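Local atomic coordinates of kelch-like protein 7 (Homo sapiens, PDB entry 3II7), a protein that serves as the substrate-specific adapter of a CUL3-RBX1 E3 ubiquitin ligase that marks proteins for degradation, and is represented here by its Kelch-repeat domain. Residues A[162-172]-A[183-192]; A[234-242]-A[252-262]. All coordinates share one frame; numbering follows the deposited sequence. Where two conformers were deposited one is given.

Interaction 1. Residues A[162-172]-A[183-192]; sequences NVSGRVLNSCE and ELCPMIEARK. With EDO (1,2-ethanediol), chain L.
Val167 presses its CG1 methyl against the backbone between Arg191 and Lys192, with Val167 CG1 lying 3.4 Å from Arg191 C. The methyl stands anti to the valine's own backbone N (chi1 -178°), which directs it to this peptide while CG2 turns to the aliphatic chain of Lys192. That lysine crosses the valine at about a right angle: its CB meets CG1, its CD meets CG2 at 4.1 Å from Lys192 CD to Val167 CG2, and the extended chain carries NZ on toward Asn162, where a water accepts from Lys192 NZ at 3.1 Å and donates weakly to Asn162 OD1. Shortening Val167 to an alanine would probably open a gap beside the Arg191-Lys192 peptide and give the lysine chain more freedom to swing. The two backbones are stitched by Arg191 N to Leu168 O at 3.2 Å and by Met187 N to Asn169 O at 2.8 Å. Where the hairpin strands run antiparallel, Glu172 and Glu183 form a non-hydrogen-bonded pair; their carboxylates approach without touching, and one water donates to both Glu172 OE2 and Glu183 OE1, which should ease the repulsion. Glu172 also has a salt bridge to Arg140, a second likely source of relief. Cys171 SG packs on Leu184 CD1 at 3.8 Å. Within the Kelch 4 repeat, the contact spans the outer hairpin of strands 171-175 and 180-184 and the loops running from it; the side chains of Cys171 and Met187 both touch Cys155 of strand 151-155 and Trp228 of strand 227-230, while Arg191 makes a salt bridge to Glu219 of strand 218-222 in the next sheet.

Interaction 2. Residues A[234-242]-A[252-262]; sequences MPWKGVTVK and VLAGFQGVGRL. With EDO (1,2-ethanediol), chain J; EDO (1,2-ethanediol), chain K; EDO (1,2-ethanediol), chain I.
Val252 starts the contact, its CG2 methyl meeting the sulfur of Met234, whose side chain crosses it at about a right angle. At the end of the strand, Leu253 N donates to Lys242 O at 2.9 Å, and Ala254 O accepts from Lys242 N, so that two residues face one in a classic beta bulge. Gly255 follows beside the indole of Trp236, with Trp236 CH2 3.6 Å from Gly255 C; a CB at this glycine would collide with that ring and with Thr240 O. Phe256 is held by its backbone at both ends: Phe256 N donates to Thr240 OG1, and Phe256 O takes two in-plane bonds, 2.9 Å from Val239 N and 3.2 Å from Thr240 N. Its side chain runs alongside Val239, pointing the same way, with CD2 against CG2. Gln257 is bent at chi2 (-82°), which brings its amide back over the loop: Gln257 NE2 reaches Lys237 O at 3.0 Å, nearly in line with the carbonyl, while OE1 accepts from Val259 N. Both ends of the amide are thus engaged, fixing its rotation. Gly258 N sits over the centre of the Phe256 ring. Arg261 O accepts from a water that in turn accepts from Trp236 NE1, in plane at the indole edge. Leu262 completes the seat of the tryptophan by a CH-pi contact, Leu262 CD1 lying 3.6 Å from the centroid of the five-membered ring and only 9° off its normal. A loop entering a blade is here packed against the loop between that blade's second and third strands; loops of this kind line the substrate-binding face in related Kelch beta-propellers, and probably do so here.

In the fold
From the N terminus, the chain winds through the blades of a six-bladed Kelch beta-propeller, and its last strand, 290-295, joins the sheet of 13-18. Interaction 1 comes first, closing the hairpin of strands 171-175 and 180-184 and bringing the loop between the second and third strands against the exit toward strand 195-199. After the blade 195-230, interaction 2 closes around strands 242-246 and 249-254, tying the incoming connection to the corresponding loop of its blade. The two are in series, neither nested nor crossed. Their centres lie 20 Å apart, yet their nearest atoms come within about 4 Å, and Asn193, just beyond 183-192, touches Thr240.

Interaction 1. Residues A[162-172]-A[183-192]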
loop_
_atom_site.group_PDB
_atom_site.type_symbol
_atom_site.label_atom_id
_atom_site.label_comp_id
_atom_site.label_asym_id
_atom_site.label_seq_id
_atom_site.Cartn_x
_atom_site.Cartn_y
_atom_site.Cartn_z
ATOM N N ASN A 162 -3.339 1.716 21.193
ATOM C CA ASN A 162 -3.579 0.276 21.302
ATOM C C ASN A 162 -4.418 -0.157 22.517
ATOM O O ASN A 162 -4.741 -1.345 22.648
ATOM C CB ASN A 162 -2.238 -0.487 21.328
ATOM C CG ASN A 162 -1.482 -0.394 20.002
ATOM O OD1 ASN A 162 -2.068 -0.524 18.929
ATOM N ND2 ASN A 162 -0.176 -0.172 20.081
ATOM N N VAL A 163 -4.760 0.784 23.403
ATOM C CA VAL A 163 -5.576 0.473 24.588
ATOM C C VAL A 163 -7.049 0.875 24.380
ATOM O O VAL A 163 -7.956 0.062 24.579
ATOM C CB VAL A 163 -4.981 1.147 25.850
ATOM C CG1 VAL A 163 -5.926 1.027 27.054
ATOM C CG2 VAL A 163 -3.608 0.521 26.177
ATOM N N SER A 164 -7.270 2.123 23.963
ATOM C CA SER A 164 -8.622 2.693 23.856
ATOM C C SER A 164 -9.030 3.009 22.409
ATOM O O SER A 164 -10.159 3.412 22.154
ATOM C CB SER A 164 -8.705 3.953 24.704
ATOM O OG SER A 164 -7.720 4.924 24.339
ATOM N N GLY A 165 -8.113 2.815 21.480
ATOM C CA GLY A 165 -8.395 3.045 20.063
ATOM C C GLY A 165 -9.084 1.856 19.431
ATOM O O GLY A 165 -9.505 0.900 20.136
ATOM N N ARG A 166 -9.199 1.885 18.098
ATOM C CA ARG A 166 -9.832 0.783 17.407
ATOM C C ARG A 166 -9.415 0.730 15.957
ATOM O O ARG A 166 -9.038 1.745 15.357
ATOM C CB ARG A 166 -11.365 0.828 17.519
ATOM C CG ARG A 166 -12.016 1.906 16.773
ATOM C CD ARG A 166 -13.486 2.054 17.195
ATOM N NE ARG A 166 -14.045 3.258 16.610
ATOM C CZ ARG A 166 -14.666 3.320 15.437
ATOM N NH1 ARG A 166 -14.857 2.220 14.703
ATOM N NH2 ARG A 166 -15.123 4.496 14.997
ATOM N N VAL A 167 -9.480 -0.480 15.431
ATOM C CA VAL A 167 -9.245 -0.760 14.034
ATOM C C VAL A 167 -10.585 -0.675 13.301
ATOM O O VAL A 167 -11.636 -1.122 13.812
ATOM C CB VAL A 167 -8.562 -2.130 13.852
ATOM C CG1 VAL A 167 -8.250 -2.420 12.359
ATOM C CG2 VAL A 167 -7.283 -2.188 14.671
ATOM N N LEU A 168 -10.542 -0.109 12.102
ATOM C CA LEU A 168 -11.747 0.272 11.365
ATOM C C LEU A 168 -12.147 -0.744 10.287
ATOM O O LEU A 168 -11.272 -1.346 9.676
ATOM C CB LEU A 168 -11.502 1.587 10.680
ATOM C CG LEU A 168 -11.120 2.769 11.556
ATOM C CD1 LEU A 168 -10.501 3.921 10.682
ATOM C CD2 LEU A 168 -12.341 3.264 12.296
ATOM N N ASN A 169 -13.469 -0.908 10.059
ATOM C CA ASN A 169 -13.877 -1.615 8.860
ATOM C C ASN A 169 -14.369 -0.658 7.773
ATOM O O ASN A 169 -14.608 -1.063 6.620
ATOM C CB ASN A 169 -14.874 -2.730 9.158
ATOM C CG ASN A 169 -16.179 -2.224 9.690
ATOM O OD1 ASN A 169 -16.316 -1.048 10.041
ATOM N ND2 ASN A 169 -17.165 -3.111 9.756
ATOM N N SER A 170 -14.441 0.631 8.091
ATOM C CA SER A 170 -15.046 1.562 7.171
ATOM C C SER A 170 -14.247 1.778 5.889
ATOM O O SER A 170 -12.997 1.651 5.857
ATOM C CB SER A 170 -15.302 2.873 7.859
ATOM O OG SER A 170 -14.118 3.514 8.154
ATOM N N CYS A 171 -15.000 2.074 4.835
ATOM C CA CYS A 171 -14.476 2.283 3.491
ATOM C C CYS A 171 -15.093 3.552 2.944
ATOM O O CYS A 171 -16.277 3.792 3.140
ATOM C CB CYS A 171 -14.860 1.075 2.617
ATOM S SG CYS A 171 -14.438 1.199 0.854
ATOM N N GLU A 172 -14.282 4.377 2.278
ATOM C CA GLU A 172 -14.807 5.556 1.615
ATOM C C GLU A 172 -14.080 5.777 0.307
ATOM O O GLU A 172 -12.975 5.235 0.103
ATOM C CB GLU A 172 -14.741 6.779 2.530
ATOM C CG GLU A 172 -13.402 7.050 3.168
ATOM C CD GLU A 172 -13.442 8.246 4.106
ATOM O OE1 GLU A 172 -13.697 9.360 3.613
ATOM O OE2 GLU A 172 -13.235 8.054 5.334
ATOM N N GLU A 183 -19.048 7.690 1.770
ATOM C CA GLU A 183 -19.020 6.494 2.592
ATOM C C GLU A 183 -19.585 5.304 1.792
ATOM O O GLU A 183 -20.667 5.404 1.188
ATOM C CB GLU A 183 -19.829 6.696 3.894
ATOM C CG GLU A 183 -19.511 5.640 4.966
ATOM C CD GLU A 183 -18.121 5.858 5.640
ATOM O OE1 GLU A 183 -17.646 7.006 5.689
ATOM O OE2 GLU A 183 -17.517 4.882 6.122
ATOM N N LEU A 184 -18.838 4.210 1.784
ATOM C CA LEU A 184 -19.239 2.996 1.131
ATOM C C LEU A 184 -19.603 1.913 2.164
ATOM O O LEU A 184 -19.498 2.117 3.409
ATOM C CB LEU A 184 -18.117 2.521 0.211
ATOM C CG LEU A 184 -17.804 3.502 -0.944
ATOM C CD1 LEU A 184 -16.642 2.918 -1.771
ATOM C CD2 LEU A 184 -19.036 3.800 -1.863
ATOM N N CYS A 185 -20.046 0.765 1.665
ATOM C CA CYS A 185 -20.264 -0.389 2.514
ATOM C C CYS A 185 -18.978 -0.709 3.274
ATOM O O CYS A 185 -17.890 -0.717 2.684
ATOM C CB CYS A 185 -20.652 -1.574 1.648
ATOM S SG CYS A 185 -21.085 -3.061 2.587
ATOM N N PRO A 186 -19.082 -0.945 4.596
ATOM C CA PRO A 186 -17.893 -1.305 5.352
ATOM C C PRO A 186 -17.425 -2.750 5.066
ATOM O O PRO A 186 -18.225 -3.613 4.665
ATOM C CB PRO A 186 -18.345 -1.174 6.800
ATOM C CG PRO A 186 -19.790 -1.463 6.745
ATOM C CD PRO A 186 -20.270 -0.863 5.461
ATOM N N MET A 187 -16.140 -2.981 5.268
ATOM C CA MET A 187 -15.566 -4.328 5.142
ATOM C C MET A 187 -16.236 -5.257 6.147
ATOM O O MET A 187 -16.793 -4.796 7.182
ATOM C CB MET A 187 -14.042 -4.317 5.387
ATOM C CG MET A 187 -13.259 -3.641 4.307
ATOM S SD MET A 187 -11.495 -3.763 4.586
ATOM C CE MET A 187 -11.303 -2.846 6.144
ATOM N N ILE A 188 -16.203 -6.552 5.841
ATOM C CA ILE A 188 -16.681 -7.572 6.780
ATOM C C ILE A 188 -15.790 -7.606 8.033
ATOM O O ILE A 188 -16.283 -7.714 9.163
ATOM C CB ILE A 188 -16.730 -8.934 6.109
ATOM C CG1 ILE A 188 -17.757 -8.866 4.965
ATOM C CG2 ILE A 188 -17.041 -10.036 7.126
ATOM C CD1 ILE A 188 -17.674 -10.054 4.001
ATOM N N GLU A 189 -14.468 -7.475 7.813
ATOM C CA GLU A 189 -13.482 -7.498 8.878
ATOM C C GLU A 189 -12.922 -6.100 9.085
ATOM O O GLU A 189 -12.622 -5.407 8.108
ATOM C CB GLU A 189 -12.332 -8.418 8.492
ATOM C CG GLU A 189 -12.651 -9.869 8.520
ATOM C CD GLU A 189 -12.653 -10.503 9.934
ATOM O OE1 GLU A 189 -12.367 -9.818 10.918
ATOM O OE2 GLU A 189 -12.937 -11.702 10.020
ATOM N N ALA A 190 -12.728 -5.691 10.349
ATOM C CA ALA A 190 -11.881 -4.535 10.614
ATOM C C ALA A 190 -10.441 -4.958 10.263
ATOM O O ALA A 190 -10.048 -6.084 10.556
ATOM C CB ALA A 190 -11.987 -4.107 12.073
ATOM N N ARG A 191 -9.671 -4.082 9.616
ATOM C CA ARG A 191 -8.299 -4.418 9.164
ATOM C C ARG A 191 -7.441 -3.192 9.170
ATOM O O ARG A 191 -7.893 -2.120 8.749
ATOM C CB ARG A 191 -8.248 -4.946 7.701
ATOM C CG ARG A 191 -9.161 -6.067 7.365
ATOM C CD ARG A 191 -9.072 -6.416 5.896
ATOM N NE ARG A 191 -10.081 -7.426 5.598
ATOM C CZ ARG A 191 -9.890 -8.740 5.672
ATOM N NH1 ARG A 191 -8.709 -9.264 5.975
ATOM N NH2 ARG A 191 -10.893 -9.550 5.431
ATOM N N LYS A 192 -6.201 -3.368 9.614
ATOM C CA LYS A 192 -5.111 -2.439 9.326
ATOM C C LYS A 192 -3.922 -3.271 8.865
ATOM O O LYS A 192 -3.831 -4.452 9.119
ATOM C CB LYS A 192 -4.724 -1.594 10.525
ATOM C CG LYS A 192 -4.078 -2.355 11.717
ATOM C CD LYS A 192 -3.702 -1.383 12.820
ATOM C CE LYS A 192 -3.002 -2.052 13.966
ATOM N NZ LYS A 192 -2.331 -1.050 14.887
HETATM C C1 EDO L . -11.420 -3.156 17.018
HETATM O O1 EDO L . -10.060 -2.699 17.178
HETATM C C2 EDO L . -11.575 -4.076 15.810
HETATM O O2 EDO L . -10.770 -5.257 15.938
HETATM O O HOH W 1 -4.629 0.130 16.676
HETATM O O HOH W 2 -17.848 2.228 5.542
HETATM O O HOH W 3 -15.298 6.987 6.705
#

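Interaction 2. Residues A[234-242]-A[252-262]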
loop_
_atom_site.group_PDB
_atom_site.type_symbol
_atom_site.label_atom_id
_atom_site.label_comp_id
_atom_site.label_asym_id
_atom_site.label_seq_id
_atom_site.Cartn_x
_atom_site.Cartn_y
_atom_site.Cartn_z
ATOM N N MET A 234 -5.852 -16.903 2.936
ATOM C CA MET A 234 -4.451 -17.196 2.730
ATOM C C MET A 234 -4.053 -18.410 3.535
ATOM O O MET A 234 -4.597 -18.644 4.610
ATOM C CB MET A 234 -3.564 -16.030 3.197
ATOM C CG MET A 234 -3.629 -14.786 2.371
ATOM S SD MET A 234 -2.447 -13.560 3.032
ATOM C CE MET A 234 -3.431 -13.035 4.378
ATOM N N PRO A 235 -3.037 -19.162 3.048
ATOM C CA PRO A 235 -2.491 -20.296 3.837
ATOM C C PRO A 235 -1.619 -19.902 5.054
ATOM O O PRO A 235 -1.106 -20.787 5.765
ATOM C CB PRO A 235 -1.676 -21.077 2.807
ATOM C CG PRO A 235 -1.379 -20.152 1.743
ATOM C CD PRO A 235 -2.459 -19.096 1.707
ATOM N N TRP A 236 -1.500 -18.597 5.319
ATOM C CA TRP A 236 -0.604 -18.055 6.323
ATOM C C TRP A 236 -1.395 -17.024 7.107
ATOM O O TRP A 236 -2.101 -16.191 6.509
ATOM C CB TRP A 236 0.554 -17.368 5.614
ATOM C CG TRP A 236 1.561 -16.652 6.494
ATOM C CD1 TRP A 236 2.635 -17.216 7.171
ATOM C CD2 TRP A 236 1.652 -15.253 6.708
ATOM N NE1 TRP A 236 3.344 -16.242 7.809
ATOM C CE2 TRP A 236 2.763 -15.029 7.558
ATOM C CE3 TRP A 236 0.879 -14.150 6.299
ATOM C CZ2 TRP A 236 3.132 -13.757 7.971
ATOM C CZ3 TRP A 236 1.257 -12.883 6.729
ATOM C CH2 TRP A 236 2.369 -12.708 7.556
ATOM N N LYS A 237 -1.257 -17.052 8.413
ATOM C CA LYS A 237 -1.947 -16.080 9.296
ATOM C C LYS A 237 -0.923 -15.258 10.052
ATOM O O LYS A 237 -0.240 -15.775 10.926
ATOM C CB LYS A 237 -2.829 -16.824 10.288
ATOM C CG LYS A 237 -3.707 -15.944 11.114
ATOM C CD LYS A 237 -4.876 -16.706 11.726
ATOM C CE LYS A 237 -5.789 -15.792 12.452
ATOM N NZ LYS A 237 -6.924 -16.575 13.108
ATOM N N GLY A 238 -0.814 -13.988 9.678
ATOM C CA GLY A 238 0.094 -13.058 10.327
ATOM C C GLY A 238 -0.612 -11.732 10.581
ATOM O O GLY A 238 -1.841 -11.663 10.547
ATOM N N VAL A 239 0.165 -10.682 10.802
ATOM C CA VAL A 239 -0.406 -9.375 11.186
ATOM C C VAL A 239 -0.182 -8.254 10.157
ATOM O O VAL A 239 -0.880 -7.238 10.191
ATOM C CB VAL A 239 0.086 -8.938 12.585
ATOM C CG1 VAL A 239 -0.455 -9.903 13.678
ATOM C CG2 VAL A 239 1.641 -8.805 12.651
ATOM N N THR A 240 0.805 -8.413 9.268
ATOM C CA THR A 240 0.982 -7.457 8.167
ATOM C C THR A 240 1.223 -8.204 6.864
ATOM O O THR A 240 1.759 -9.334 6.860
ATOM C CB THR A 240 2.104 -6.435 8.440
ATOM O OG1 THR A 240 3.382 -7.066 8.230
ATOM C CG2 THR A 240 2.017 -5.866 9.865
ATOM N N VAL A 241 0.803 -7.601 5.765
ATOM C CA VAL A 241 1.121 -8.169 4.462
ATOM C C VAL A 241 1.543 -7.108 3.496
ATOM O O VAL A 241 1.127 -5.971 3.553
ATOM C CB VAL A 241 -0.007 -8.974 3.837
ATOM C CG1 VAL A 241 -0.185 -10.340 4.544
ATOM C CG2 VAL A 241 -1.267 -8.176 3.826
ATOM N N LYS A 242 2.467 -7.507 2.637
ATOM C CA LYS A 242 2.945 -6.641 1.556
ATOM C C LYS A 242 2.560 -7.351 0.282
ATOM O O LYS A 242 3.088 -8.430 -0.018
ATOM C CB LYS A 242 4.442 -6.432 1.645
ATOM C CG LYS A 242 4.880 -5.741 2.927
ATOM C CD LYS A 242 4.365 -4.322 3.003
ATOM C CE LYS A 242 4.677 -3.695 4.351
ATOM N NZ LYS A 242 3.795 -4.183 5.479
ATOM N N VAL A 252 1.588 -12.057 -2.497
ATOM C CA VAL A 252 1.990 -11.627 -1.137
ATOM C C VAL A 252 3.479 -11.968 -1.042
ATOM O O VAL A 252 3.878 -13.153 -1.013
ATOM C CB VAL A 252 1.211 -12.311 -0.039
ATOM C CG1 VAL A 252 1.630 -11.783 1.338
ATOM C CG2 VAL A 252 -0.331 -12.123 -0.259
ATOM N N LEU A 253 4.300 -10.919 -1.017
ATOM C CA LEU A 253 5.724 -11.061 -1.189
ATOM C C LEU A 253 6.493 -10.891 0.115
ATOM O O LEU A 253 7.674 -11.185 0.165
ATOM C CB LEU A 253 6.243 -10.065 -2.227
ATOM C CG LEU A 253 5.737 -10.228 -3.642
ATOM C CD1 LEU A 253 6.387 -9.166 -4.543
ATOM C CD2 LEU A 253 6.010 -11.633 -4.169
ATOM N N ALA A 254 5.825 -10.358 1.133
ATOM C CA ALA A 254 6.416 -10.252 2.481
ATOM C C ALA A 254 5.298 -10.122 3.502
ATOM O O ALA A 254 4.187 -9.777 3.176
ATOM C CB ALA A 254 7.366 -9.025 2.563
ATOM N N GLY A 255 5.608 -10.410 4.737
ATOM C CA GLY A 255 4.664 -10.187 5.825
ATOM C C GLY A 255 5.270 -10.539 7.162
ATOM O O GLY A 255 6.103 -11.436 7.265
ATOM N N PHE A 256 4.849 -9.807 8.185
ATOM C CA PHE A 256 5.232 -10.055 9.561
ATOM C C PHE A 256 4.173 -10.901 10.207
ATOM O O PHE A 256 2.996 -10.567 10.191
ATOM C CB PHE A 256 5.376 -8.736 10.324
ATOM C CG PHE A 256 5.772 -8.907 11.768
ATOM C CD1 PHE A 256 6.857 -9.688 12.104
ATOM C CD2 PHE A 256 5.054 -8.293 12.786
ATOM C CE1 PHE A 256 7.237 -9.855 13.434
ATOM C CE2 PHE A 256 5.436 -8.446 14.119
ATOM C CZ PHE A 256 6.519 -9.251 14.434
ATOM N N GLN A 257 4.585 -11.995 10.806
ATOM C CA GLN A 257 3.633 -12.934 11.380
ATOM C C GLN A 257 3.133 -12.492 12.739
ATOM O O GLN A 257 1.986 -12.777 13.073
ATOM C CB GLN A 257 4.239 -14.334 11.493
ATOM C CG GLN A 257 3.196 -15.444 11.720
ATOM C CD GLN A 257 2.745 -15.617 13.156
ATOM O OE1 GLN A 257 3.480 -15.320 14.107
ATOM N NE2 GLN A 257 1.508 -16.108 13.325
ATOM N N GLY A 258 3.984 -11.800 13.506
ATOM C CA GLY A 258 3.771 -11.604 14.937
ATOM C C GLY A 258 4.985 -12.104 15.712
ATOM O O GLY A 258 5.469 -11.429 16.617
ATOM N N VAL A 259 5.492 -13.279 15.351
ATOM C CA VAL A 259 6.741 -13.786 15.927
ATOM C C VAL A 259 7.820 -13.715 14.836
ATOM O O VAL A 259 8.794 -12.953 14.950
ATOM C CB VAL A 259 6.575 -15.227 16.476
ATOM C CG1 VAL A 259 7.917 -15.774 16.961
ATOM C CG2 VAL A 259 5.523 -15.268 17.630
ATOM N N GLY A 260 7.614 -14.467 13.761
ATOM C CA GLY A 260 8.542 -14.450 12.631
ATOM C C GLY A 260 7.953 -13.757 11.418
ATOM O O GLY A 260 7.135 -12.814 11.545
ATOM N N ARG A 261 8.347 -14.216 10.238
ATOM C CA ARG A 261 7.911 -13.592 8.999
ATOM C C ARG A 261 7.426 -14.630 8.009
ATOM O O ARG A 261 7.695 -15.847 8.146
ATOM C CB ARG A 261 9.059 -12.792 8.405
ATOM C CG ARG A 261 10.257 -13.648 7.927
ATOM C CD ARG A 261 11.417 -12.800 7.441
ATOM N NE ARG A 261 12.465 -13.684 6.942
ATOM C CZ ARG A 261 13.767 -13.457 7.000
ATOM N NH1 ARG A 261 14.244 -12.369 7.552
ATOM N NH2 ARG A 261 14.603 -14.363 6.496
ATOM N N LEU A 262 6.725 -14.155 6.996
ATOM C CA LEU A 262 6.396 -14.961 5.855
ATOM C C LEU A 262 7.677 -15.456 5.213
ATOM O O LEU A 262 8.616 -14.676 4.973
ATOM C CB LEU A 262 5.585 -14.159 4.843
ATOM C CG LEU A 262 5.109 -14.877 3.589
ATOM C CD1 LEU A 262 4.021 -15.921 3.923
ATOM C CD2 LEU A 262 4.571 -13.868 2.536
HETATM C C1 EDO J . 1.366 -19.625 9.830
HETATM O O1 EDO J . -0.022 -19.442 9.558
HETATM C C2 EDO J . 1.887 -18.399 10.530
HETATM O O2 EDO J . 1.149 -18.153 11.730
HETATM C C1 EDO K . -0.995 -13.767 13.996
HETATM O O1 EDO K . -0.061 -13.261 14.970
HETATM C C2 EDO K . -2.281 -14.250 14.653
HETATM O O2 EDO K . -2.736 -13.265 15.585
HETATM C C1 EDO I . 6.582 -4.652 10.353
HETATM O O1 EDO I . 7.676 -5.514 10.036
HETATM C C2 EDO I . 5.313 -5.176 9.706
HETATM O O2 EDO I . 5.357 -5.120 8.245
HETATM O O HOH W 4 5.610 -17.142 9.255
#